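Local coordinates for protein restriction endonuclease Hpy99I (Helicobacter pylori, PDB 3GOX) that probably cleaves a pseudopalindromic DNA target as a zinc-containing type II restriction endonuclease of the beta-beta-alpha-Me class, at residues E62-Y67 with K75-I80; S136-P141 with S147-T152; W165-I170 with T176-F181. One frame throughout, in Å; residues are numbered along the deposited sequence.

Contact 1. Residues E62-Y67 with K75-I80. With ZN (zinc ion), chain E; 1PE (pentaethylene glycol), chain H.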
# COMPACT_ATOMS: atom_id res chain seq x y z
N GLU A 62 34.91 -2.39 -7.60
CA GLU A 62 35.02 -3.33 -6.51
C GLU A 62 33.77 -4.24 -6.55
O GLU A 62 32.64 -3.77 -6.51
CB GLU A 62 35.10 -2.60 -5.19
CG GLU A 62 35.25 -3.50 -4.00
CD GLU A 62 35.32 -2.72 -2.69
OE1 GLU A 62 35.75 -1.54 -2.69
OE2 GLU A 62 34.95 -3.31 -1.65
N ALA A 63 33.98 -5.55 -6.64
CA ALA A 63 32.88 -6.51 -6.60
C ALA A 63 32.20 -6.46 -5.24
O ALA A 63 32.84 -6.33 -4.20
CB ALA A 63 33.39 -7.94 -6.84
N ILE A 64 30.86 -6.55 -5.28
CA ILE A 64 30.06 -6.67 -4.07
C ILE A 64 29.13 -7.89 -4.12
O ILE A 64 28.79 -8.40 -5.20
CB ILE A 64 29.22 -5.39 -3.80
CG1 ILE A 64 28.20 -5.12 -4.91
CG2 ILE A 64 30.13 -4.21 -3.63
CD1 ILE A 64 27.11 -4.06 -4.49
N ASP A 65 28.75 -8.35 -2.93
CA ASP A 65 27.78 -9.43 -2.75
C ASP A 65 26.45 -8.79 -2.37
O ASP A 65 26.24 -8.35 -1.23
CB ASP A 65 28.24 -10.41 -1.67
CG ASP A 65 27.26 -11.57 -1.45
OD1 ASP A 65 26.20 -11.63 -2.11
OD2 ASP A 65 27.57 -12.44 -0.59
N ILE A 66 25.55 -8.70 -3.34
CA ILE A 66 24.24 -8.07 -3.12
C ILE A 66 23.45 -8.73 -1.98
O ILE A 66 22.62 -8.08 -1.34
CB ILE A 66 23.38 -8.02 -4.42
CG1 ILE A 66 23.12 -9.40 -5.00
CG2 ILE A 66 24.01 -7.04 -5.41
CD1 ILE A 66 22.27 -9.39 -6.28
N TYR A 67 23.69 -10.01 -1.74
CA TYR A 67 22.97 -10.74 -0.69
C TYR A 67 23.52 -10.54 0.71
O TYR A 67 22.94 -11.05 1.68
CB TYR A 67 22.88 -12.22 -1.05
CG TYR A 67 22.19 -12.43 -2.38
CD1 TYR A 67 20.89 -12.00 -2.58
CD2 TYR A 67 22.87 -12.99 -3.45
CE1 TYR A 67 20.26 -12.19 -3.82
CE2 TYR A 67 22.24 -13.17 -4.67
CZ TYR A 67 20.95 -12.76 -4.85
OH TYR A 67 20.39 -12.97 -6.09
N LYS A 75 25.36 -2.23 5.46
CA LYS A 75 25.13 -1.35 4.31
C LYS A 75 23.94 -1.85 3.52
O LYS A 75 23.57 -3.02 3.60
CB LYS A 75 26.36 -1.30 3.40
CG LYS A 75 27.63 -0.80 4.10
CD LYS A 75 28.86 -0.92 3.21
CE LYS A 75 30.11 -0.37 3.89
NZ LYS A 75 31.32 -0.50 3.05
N LYS A 76 23.36 -0.95 2.75
CA LYS A 76 22.12 -1.19 2.02
C LYS A 76 22.19 -0.40 0.72
O LYS A 76 22.74 0.72 0.69
CB LYS A 76 20.90 -0.79 2.87
CG LYS A 76 19.53 -0.98 2.22
CD LYS A 76 18.38 -0.59 3.15
CE LYS A 76 17.09 -1.02 2.58
NZ LYS A 76 15.95 -0.65 3.46
N ILE A 77 21.66 -0.99 -0.35
CA ILE A 77 21.60 -0.35 -1.67
C ILE A 77 20.25 0.38 -1.79
O ILE A 77 19.19 -0.24 -1.64
CB ILE A 77 21.72 -1.36 -2.80
CG1 ILE A 77 23.00 -2.19 -2.66
CG2 ILE A 77 21.68 -0.64 -4.16
CD1 ILE A 77 23.05 -3.42 -3.61
N CYS A 78 20.28 1.70 -2.06
CA CYS A 78 19.05 2.48 -2.20
C CYS A 78 18.29 2.08 -3.47
O CYS A 78 18.91 1.87 -4.50
CB CYS A 78 19.37 3.97 -2.22
SG CYS A 78 17.95 5.03 -2.57
N ASN A 79 16.96 1.99 -3.40
CA ASN A 79 16.18 1.57 -4.56
C ASN A 79 15.93 2.64 -5.60
O ASN A 79 15.33 2.34 -6.64
CB ASN A 79 14.84 0.95 -4.13
CG ASN A 79 13.83 2.00 -3.72
OD1 ASN A 79 14.17 2.94 -3.04
ND2 ASN A 79 12.59 1.84 -4.15
N ILE A 80 16.39 3.87 -5.33
CA ILE A 80 16.27 4.94 -6.32
C ILE A 80 17.67 5.18 -6.87
O ILE A 80 17.99 4.74 -7.97
CB ILE A 80 15.61 6.21 -5.72
CG1 ILE A 80 14.23 5.86 -5.12
CG2 ILE A 80 15.49 7.29 -6.77
CD1 ILE A 80 13.25 5.26 -6.06
ZN ZN E . 19.07 7.06 -2.64
OH2 1PE H . 29.77 -13.70 -4.62
C12 1PE H . 29.50 -12.36 -5.00
C22 1PE H . 30.76 -11.52 -5.09
OH3 1PE H . 31.14 -11.09 -3.78
C13 1PE H . 32.53 -9.71 -2.38
C23 1PE H . 32.19 -10.14 -3.80
OH4 1PE H . 31.40 -9.14 -1.74
C14 1PE H . 30.49 -8.10 0.26
C24 1PE H . 31.74 -8.50 -0.51
OH5 1PE H . 29.78 -7.11 -0.47
C15 1PE H . 28.84 -5.02 0.38
C25 1PE H . 28.71 -6.54 0.30
OH6 1PE H . 30.11 -4.67 0.90
C16 1PE H . 31.83 -2.95 1.01
C26 1PE H . 30.79 -3.66 0.15
OH7 1PE H . 32.05 -1.64 0.50

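Contact 2. Residues S136-P141 with S147-T152. With ZN (zinc ion), chain F.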
# COMPACT_ATOMS: atom_id res chain seq x y z
N SER A 136 -17.49 8.88 13.63
CA SER A 136 -18.53 9.18 12.65
C SER A 136 -18.50 8.19 11.50
O SER A 136 -17.49 7.53 11.25
CB SER A 136 -18.43 10.60 12.10
OG SER A 136 -17.24 10.81 11.40
N VAL A 137 -19.62 8.08 10.79
CA VAL A 137 -19.68 7.30 9.57
C VAL A 137 -19.20 8.15 8.39
O VAL A 137 -19.77 9.21 8.08
CB VAL A 137 -21.10 6.76 9.34
CG1 VAL A 137 -21.17 6.03 7.99
CG2 VAL A 137 -21.51 5.86 10.49
N PHE A 138 -18.13 7.67 7.76
CA PHE A 138 -17.42 8.36 6.69
C PHE A 138 -17.51 7.52 5.41
O PHE A 138 -17.54 6.29 5.47
CB PHE A 138 -15.96 8.46 7.11
CG PHE A 138 -15.05 9.11 6.10
CD1 PHE A 138 -15.07 10.48 5.91
CD2 PHE A 138 -14.15 8.34 5.38
CE1 PHE A 138 -14.22 11.08 5.00
CE2 PHE A 138 -13.29 8.94 4.47
CZ PHE A 138 -13.33 10.30 4.28
N THR A 139 -17.54 8.18 4.25
CA THR A 139 -17.44 7.53 2.94
C THR A 139 -16.25 8.14 2.23
O THR A 139 -16.22 9.33 1.94
CB THR A 139 -18.75 7.67 2.13
OG1 THR A 139 -19.85 7.25 2.94
CG2 THR A 139 -18.67 6.82 0.86
N CYS A 140 -15.25 7.33 1.95
CA CYS A 140 -14.03 7.85 1.33
C CYS A 140 -14.31 8.35 -0.09
O CYS A 140 -14.98 7.68 -0.87
CB CYS A 140 -12.93 6.79 1.31
SG CYS A 140 -11.36 7.34 0.57
N PRO A 141 -13.84 9.56 -0.41
CA PRO A 141 -14.15 10.09 -1.75
C PRO A 141 -13.46 9.38 -2.91
O PRO A 141 -13.84 9.60 -4.07
CB PRO A 141 -13.72 11.55 -1.67
CG PRO A 141 -12.78 11.65 -0.56
CD PRO A 141 -13.12 10.54 0.42
N SER A 147 -17.04 3.64 6.30
CA SER A 147 -16.29 3.24 7.48
C SER A 147 -16.71 4.07 8.68
O SER A 147 -17.45 5.04 8.56
CB SER A 147 -14.78 3.39 7.25
OG SER A 147 -14.42 4.74 7.01
N ILE A 148 -16.28 3.62 9.86
CA ILE A 148 -16.45 4.35 11.13
C ILE A 148 -15.07 4.90 11.48
O ILE A 148 -14.11 4.13 11.64
CB ILE A 148 -16.94 3.42 12.27
CG1 ILE A 148 -18.28 2.76 11.92
CG2 ILE A 148 -17.07 4.20 13.58
CD1 ILE A 148 -18.59 1.60 12.84
N VAL A 149 -14.96 6.22 11.50
CA VAL A 149 -13.68 6.90 11.62
C VAL A 149 -12.90 6.46 12.87
O VAL A 149 -13.40 6.57 13.99
CB VAL A 149 -13.86 8.44 11.63
CG1 VAL A 149 -12.49 9.13 11.76
CG2 VAL A 149 -14.60 8.88 10.37
N GLY A 150 -11.68 5.96 12.66
CA GLY A 150 -10.83 5.50 13.76
C GLY A 150 -11.18 4.14 14.31
O GLY A 150 -10.54 3.68 15.26
N VAL A 151 -12.20 3.49 13.73
CA VAL A 151 -12.63 2.15 14.16
C VAL A 151 -12.53 1.12 13.03
O VAL A 151 -11.87 0.08 13.20
CB VAL A 151 -14.04 2.19 14.76
CG1 VAL A 151 -14.55 0.79 15.14
CG2 VAL A 151 -14.05 3.07 16.00
N THR A 152 -13.21 1.35 11.90
CA THR A 152 -13.08 0.44 10.73
C THR A 152 -12.24 0.97 9.57
O THR A 152 -12.00 0.25 8.58
CB THR A 152 -14.42 -0.09 10.22
OG1 THR A 152 -15.22 1.00 9.78
CG2 THR A 152 -15.16 -0.88 11.31
ZN ZN F . -10.33 5.24 0.43

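Contact 3. Residues W165-I170 with T176-F181. With nucleotides of chain D.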
# COMPACT_ATOMS: atom_id res chain seq x y z
N TRP A 165 -0.19 22.32 -0.34
CA TRP A 165 -1.60 22.60 -0.02
C TRP A 165 -2.42 21.34 0.14
O TRP A 165 -2.12 20.29 -0.43
CB TRP A 165 -2.24 23.52 -1.05
CG TRP A 165 -1.46 24.77 -1.28
CD1 TRP A 165 -0.66 25.42 -0.38
CD2 TRP A 165 -1.41 25.53 -2.49
NE1 TRP A 165 -0.09 26.53 -0.96
CE2 TRP A 165 -0.54 26.62 -2.26
CE3 TRP A 165 -2.00 25.38 -3.75
CZ2 TRP A 165 -0.26 27.57 -3.24
CZ3 TRP A 165 -1.71 26.32 -4.73
CH2 TRP A 165 -0.86 27.41 -4.47
N GLY A 166 -3.48 21.46 0.93
CA GLY A 166 -4.35 20.34 1.22
C GLY A 166 -5.14 19.84 0.04
O GLY A 166 -5.48 20.60 -0.88
N ARG A 167 -5.41 18.55 0.03
CA ARG A 167 -6.40 17.96 -0.85
C ARG A 167 -7.61 17.65 0.02
O ARG A 167 -8.22 18.58 0.52
CB ARG A 167 -5.81 16.77 -1.62
CG ARG A 167 -4.63 17.21 -2.50
CD ARG A 167 -4.31 16.26 -3.64
NE ARG A 167 -3.56 15.11 -3.16
CZ ARG A 167 -2.35 14.73 -3.57
NH1 ARG A 167 -1.71 15.39 -4.53
NH2 ARG A 167 -1.79 13.67 -3.02
N GLU A 168 -7.94 16.38 0.26
CA GLU A 168 -9.09 16.01 1.09
C GLU A 168 -8.73 15.01 2.16
O GLU A 168 -7.64 14.41 2.15
CB GLU A 168 -10.23 15.44 0.22
CG GLU A 168 -10.73 16.44 -0.82
CD GLU A 168 -11.71 15.87 -1.84
OE1 GLU A 168 -12.37 14.84 -1.57
OE2 GLU A 168 -11.84 16.49 -2.93
N TRP A 169 -9.65 14.85 3.11
CA TRP A 169 -9.63 13.75 4.04
C TRP A 169 -9.99 12.49 3.28
O TRP A 169 -11.05 12.40 2.68
CB TRP A 169 -10.61 13.98 5.20
CG TRP A 169 -10.11 14.99 6.19
CD1 TRP A 169 -10.35 16.33 6.19
CD2 TRP A 169 -9.28 14.73 7.33
NE1 TRP A 169 -9.71 16.92 7.25
CE2 TRP A 169 -9.06 15.96 7.98
CE3 TRP A 169 -8.72 13.56 7.88
CZ2 TRP A 169 -8.29 16.07 9.13
CZ3 TRP A 169 -7.95 13.67 9.03
CH2 TRP A 169 -7.75 14.91 9.65
N ILE A 170 -9.07 11.51 3.33
CA ILE A 170 -9.24 10.24 2.63
C ILE A 170 -8.77 9.11 3.57
O ILE A 170 -8.09 9.36 4.58
CB ILE A 170 -8.46 10.18 1.27
CG1 ILE A 170 -6.94 10.33 1.47
CG2 ILE A 170 -8.98 11.24 0.28
CD1 ILE A 170 -6.14 10.18 0.17
N THR A 176 -1.94 5.72 0.94
CA THR A 176 -0.73 4.94 0.74
C THR A 176 -0.72 4.26 -0.64
O THR A 176 0.34 3.85 -1.11
CB THR A 176 -0.52 3.94 1.89
OG1 THR A 176 -1.69 3.12 2.08
CG2 THR A 176 -0.17 4.70 3.17
N GLY A 177 -1.88 4.19 -1.29
CA GLY A 177 -1.97 3.81 -2.70
C GLY A 177 -1.53 4.91 -3.64
O GLY A 177 -0.81 4.66 -4.62
N LEU A 178 -1.96 6.15 -3.38
CA LEU A 178 -1.51 7.31 -4.17
C LEU A 178 0.01 7.34 -4.22
O LEU A 178 0.59 7.58 -5.28
CB LEU A 178 -2.00 8.63 -3.56
CG LEU A 178 -3.51 8.86 -3.48
CD1 LEU A 178 -3.84 10.23 -2.90
CD2 LEU A 178 -4.15 8.69 -4.80
N GLY A 179 0.65 7.11 -3.08
CA GLY A 179 2.12 7.19 -3.02
C GLY A 179 2.84 6.11 -3.82
O GLY A 179 3.94 6.33 -4.35
N ARG A 180 2.23 4.93 -3.88
CA ARG A 180 2.81 3.86 -4.71
C ARG A 180 2.95 4.29 -6.18
O ARG A 180 3.83 3.83 -6.90
CB ARG A 180 1.99 2.61 -4.60
CG ARG A 180 2.20 1.91 -3.26
CD ARG A 180 1.10 0.91 -2.94
NE ARG A 180 1.52 -0.17 -2.06
CZ ARG A 180 1.67 -0.07 -0.74
NH1 ARG A 180 1.43 1.08 -0.11
NH2 ARG A 180 2.08 -1.12 -0.04
N PHE A 181 2.05 5.18 -6.61
CA PHE A 181 2.03 5.69 -7.98
C PHE A 181 2.50 7.15 -8.05
O PHE A 181 2.22 7.86 -9.01
CB PHE A 181 0.63 5.47 -8.58
CG PHE A 181 0.19 4.02 -8.49
CD1 PHE A 181 0.98 3.02 -9.06
CD2 PHE A 181 -0.94 3.65 -7.80
CE1 PHE A 181 0.62 1.68 -8.95
CE2 PHE A 181 -1.30 2.31 -7.69
CZ PHE A 181 -0.52 1.33 -8.28
P DC D 6 8.09 2.89 -1.10
OP1 DC D 6 8.43 3.31 -2.48
OP2 DC D 6 9.08 3.04 -0.01
O5' DC D 6 6.77 3.69 -0.67
C5' DC D 6 5.64 3.73 -1.53
C4' DC D 6 4.42 4.11 -0.74
O4' DC D 6 4.08 3.07 0.18
C3' DC D 6 4.61 5.34 0.14
O3' DC D 6 4.46 6.52 -0.65
C2' DC D 6 3.51 5.16 1.17
C1' DC D 6 3.36 3.64 1.28
N1 DC D 6 3.88 3.03 2.51
C2 DC D 6 3.05 2.18 3.24
O2 DC D 6 1.92 1.92 2.80
N3 DC D 6 3.50 1.64 4.40
C4 DC D 6 4.73 1.92 4.83
N4 DC D 6 5.12 1.37 5.99
C5 DC D 6 5.61 2.77 4.10
C6 DC D 6 5.15 3.30 2.96
P DG D 7 5.09 7.91 -0.13
OP1 DG D 7 5.24 8.79 -1.32
OP2 DG D 7 6.25 7.65 0.74
O5' DG D 7 3.93 8.53 0.78
C5' DG D 7 2.63 8.70 0.24
C4' DG D 7 1.66 9.11 1.33
O4' DG D 7 1.70 8.11 2.38
C3' DG D 7 1.95 10.43 2.03
O3' DG D 7 0.72 10.96 2.53
C2' DG D 7 2.85 10.00 3.18
C1' DG D 7 2.23 8.67 3.58
N9 DG D 7 3.19 7.71 4.14
C8 DG D 7 4.54 7.63 3.87
N7 DG D 7 5.15 6.72 4.58
C5 DG D 7 4.16 6.15 5.36
C6 DG D 7 4.23 5.13 6.34
O6 DG D 7 5.23 4.53 6.76
N1 DG D 7 2.98 4.84 6.88
C2 DG D 7 1.81 5.46 6.52
N2 DG D 7 0.70 5.03 7.16
N3 DG D 7 1.73 6.44 5.63
C4 DG D 7 2.93 6.73 5.09
P DT D 5 10.73 -2.66 0.44
OP1 DT D 5 11.32 -2.76 -0.93
OP2 DT D 5 11.57 -2.23 1.57
O5' DT D 5 9.50 -1.66 0.33
C5' DT D 5 8.61 -1.72 -0.78
C4' DT D 5 7.37 -0.91 -0.48
O4' DT D 5 6.68 -1.51 0.62
C3' DT D 5 7.68 0.51 -0.04
O3' DT D 5 7.59 1.37 -1.18
C2' DT D 5 6.60 0.82 1.00
C1' DT D 5 5.90 -0.52 1.25
N1 DT D 5 5.73 -0.94 2.65
C2 DT D 5 4.46 -1.23 3.06
O2 DT D 5 3.48 -1.08 2.35
N3 DT D 5 4.37 -1.71 4.35
C4 DT D 5 5.40 -1.91 5.23
O4 DT D 5 5.17 -2.37 6.34
C5 DT D 5 6.72 -1.54 4.74
C7 DT D 5 7.91 -1.71 5.64
C6 DT D 5 6.81 -1.07 3.49

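Contact 1. Residues E62-Y67 with K75-I80
Ile66, which meets Ile77 across the contact, lays its CG1 over the centre of one face of the Tyr67 ring, 3.8 Å above the plane, while its other branch, CG2, serves the opposite segment. The second flat group is the Asp65 carboxylate, whose OD1 accepts the backbone N of Tyr67 at 3.0 Å in an Asx turn, met from above the carboxylate plane (50° out of it), and OD2 forms a salt bridge with Arg68. Between the segments the touching is purely aliphatic. Ile77 carries CG1 anti to its carbonyl carbon (chi1 -56°), which sends CD1 outward to meet two partners, with Ile64 CD1 and Ile66 CG2 each 4.2 Å from Ile77 CD1. The Ile66 and Ile77 side chains cross obliquely rather than end on. Val32 touches both Ile64 and Ile77, Phe17 backs Ile64 and Ile66, and Val151 of the second subunit packs on Ile66. A pentaethylene glycol, probably from the crystallisation liquor, runs alongside residues 62-65 and reaches Lys75: Asp65 N gives a nearly straight bond to its OH5 (2.9 Å, 175°), and Lys75 NZ a weak one to OH7. Past the isoleucines, Cys78 SG binds zinc at 2.3 Å together with Cys81, Cys107 and Cys110, and accepts the backbone N of Ile80 at 3.4 Å. The chain leaving strand 61-63, an edge strand of the five-stranded SH3-like sheet, is thus joined to strand 75-77, which leads into the zinc site, by nonpolar contact, whereas the N-H donated to the sulfur probably helps to spread the negative charge of the metal-bound thiolate.

Contact 2. Residues S136-P141 with S147-T152
Strands 137-139 and 146-148 form an antiparallel hairpin in which Phe138 and Ser147 make a hydrogen-bonded pair, Phe138 N to Ser147 O and Ser147 N to Phe138 O both at 2.8 Å, Val137 and Ile148 a non-hydrogen-bonded one, and Val149 N continues the ladder to Ser136 O at 2.9 Å. With CG anti to its backbone N (chi1 178°), Phe138 swings its ring away from the partner strand, leaving CB to touch Val149 CG2 at 3.6 Å. Ser147 OG lies at the ring edge, in its plane, 4.0 Å from Phe138 CD2. The same Val149 CG2 also comes within 3.4 Å of Ser136 OG, a hydroxyl hydrogen-bonded to Pro133 O. Beyond the strand the chain closes a tight turn: Ile148 O accepts from both Val151 N and Thr152 N, and Ile148 N donates to Thr152 OG1 at 2.8 Å, fixing a hydroxyl that also bonds to His82 of the second subunit. At the far end Cys140 SG holds zinc at 2.3 Å with Cys143, Cys171 and Cys174, so the hairpin carries one CxxC pair of the site, an arrangement resembling a zinc knuckle. Phe138 and Val149 turn one face of the hairpin toward Leu155 of strand 155-159 and Pro132, Pro141 rests on strand 166-171, and the other face, with Val137 and Ile148, packs against Ile48 and Ile66 of the second subunit.

Contact 3. Residues W165-I170 with T176-F181
Ile170 and Leu178 reach toward each other tip to tip, their CD1 atoms 3.8 Å apart, and this is the tight part of the contact. It is a narrow bridge, since the backbones of strand and helix stay well separated. Ile170 holds CG1 between its backbone N and carbonyl carbon (chi1 61°), and from there CD1 extends toward the helix. The second touch is looser: Arg167 and Leu178 approach each other from opposite directions, Arg167 NH2 4.0 Å from Leu178 CD1, with the methyl oblique to the guanidinium. The arginine chain bends at chi3 (-79°), and its guanidinium is tied by salt bridges to Asp158 through NE and to Asp183 through NH2. Strands 155-159 and 166-171 followed by helix 172-180 form the beta-beta-alpha-Me unit, in which Asp158 and Asn175 bind a sodium ion. Away from Leu178 the helix turns another side to the DNA. Arg180 lies with the edge of its guanidinium against the pyrimidine O2 atoms on the minor-groove side of chain D: NH1 bonds to DC6 O2 at 3.1 Å and NH2 to DT5 O2 at 2.8 Å. NH1 also donates to Thr176 O at 3.1 Å, and NE is hydrogen-bonded to Thr176 of the second subunit; together these bonds probably limit rotation of the group. Thr176 CG2 packs 3.6 Å from DG7 N3, and Gly179, lacking a side chain, brings CA to 3.4 Å from DC6 O3'.

Contacts 2 and 3 adjoin, their centres 16 Å apart: Phe138 CZ lies 3.5 Å from Trp169 O, and Pro141 CG 3.9 Å from Ile170 CG2. Both border the second zinc site, the side chain of Ile170 coming about 4 Å from that of Cys140, while the Arg167 side chain lies about 4 Å from the sodium ion. Contact 1, beside the first zinc, is remote within the chain, its centre 42 Å from that of contact 2 and 31 Å from that of contact 3. The dimer brings contact 1 against contact 2 of the other subunit, Ile77 packing on Thr152. Contact 3 touches the bound DNA, whereas the nearest atoms of contacts 1 and 2 are about 5 and 4 Å from it.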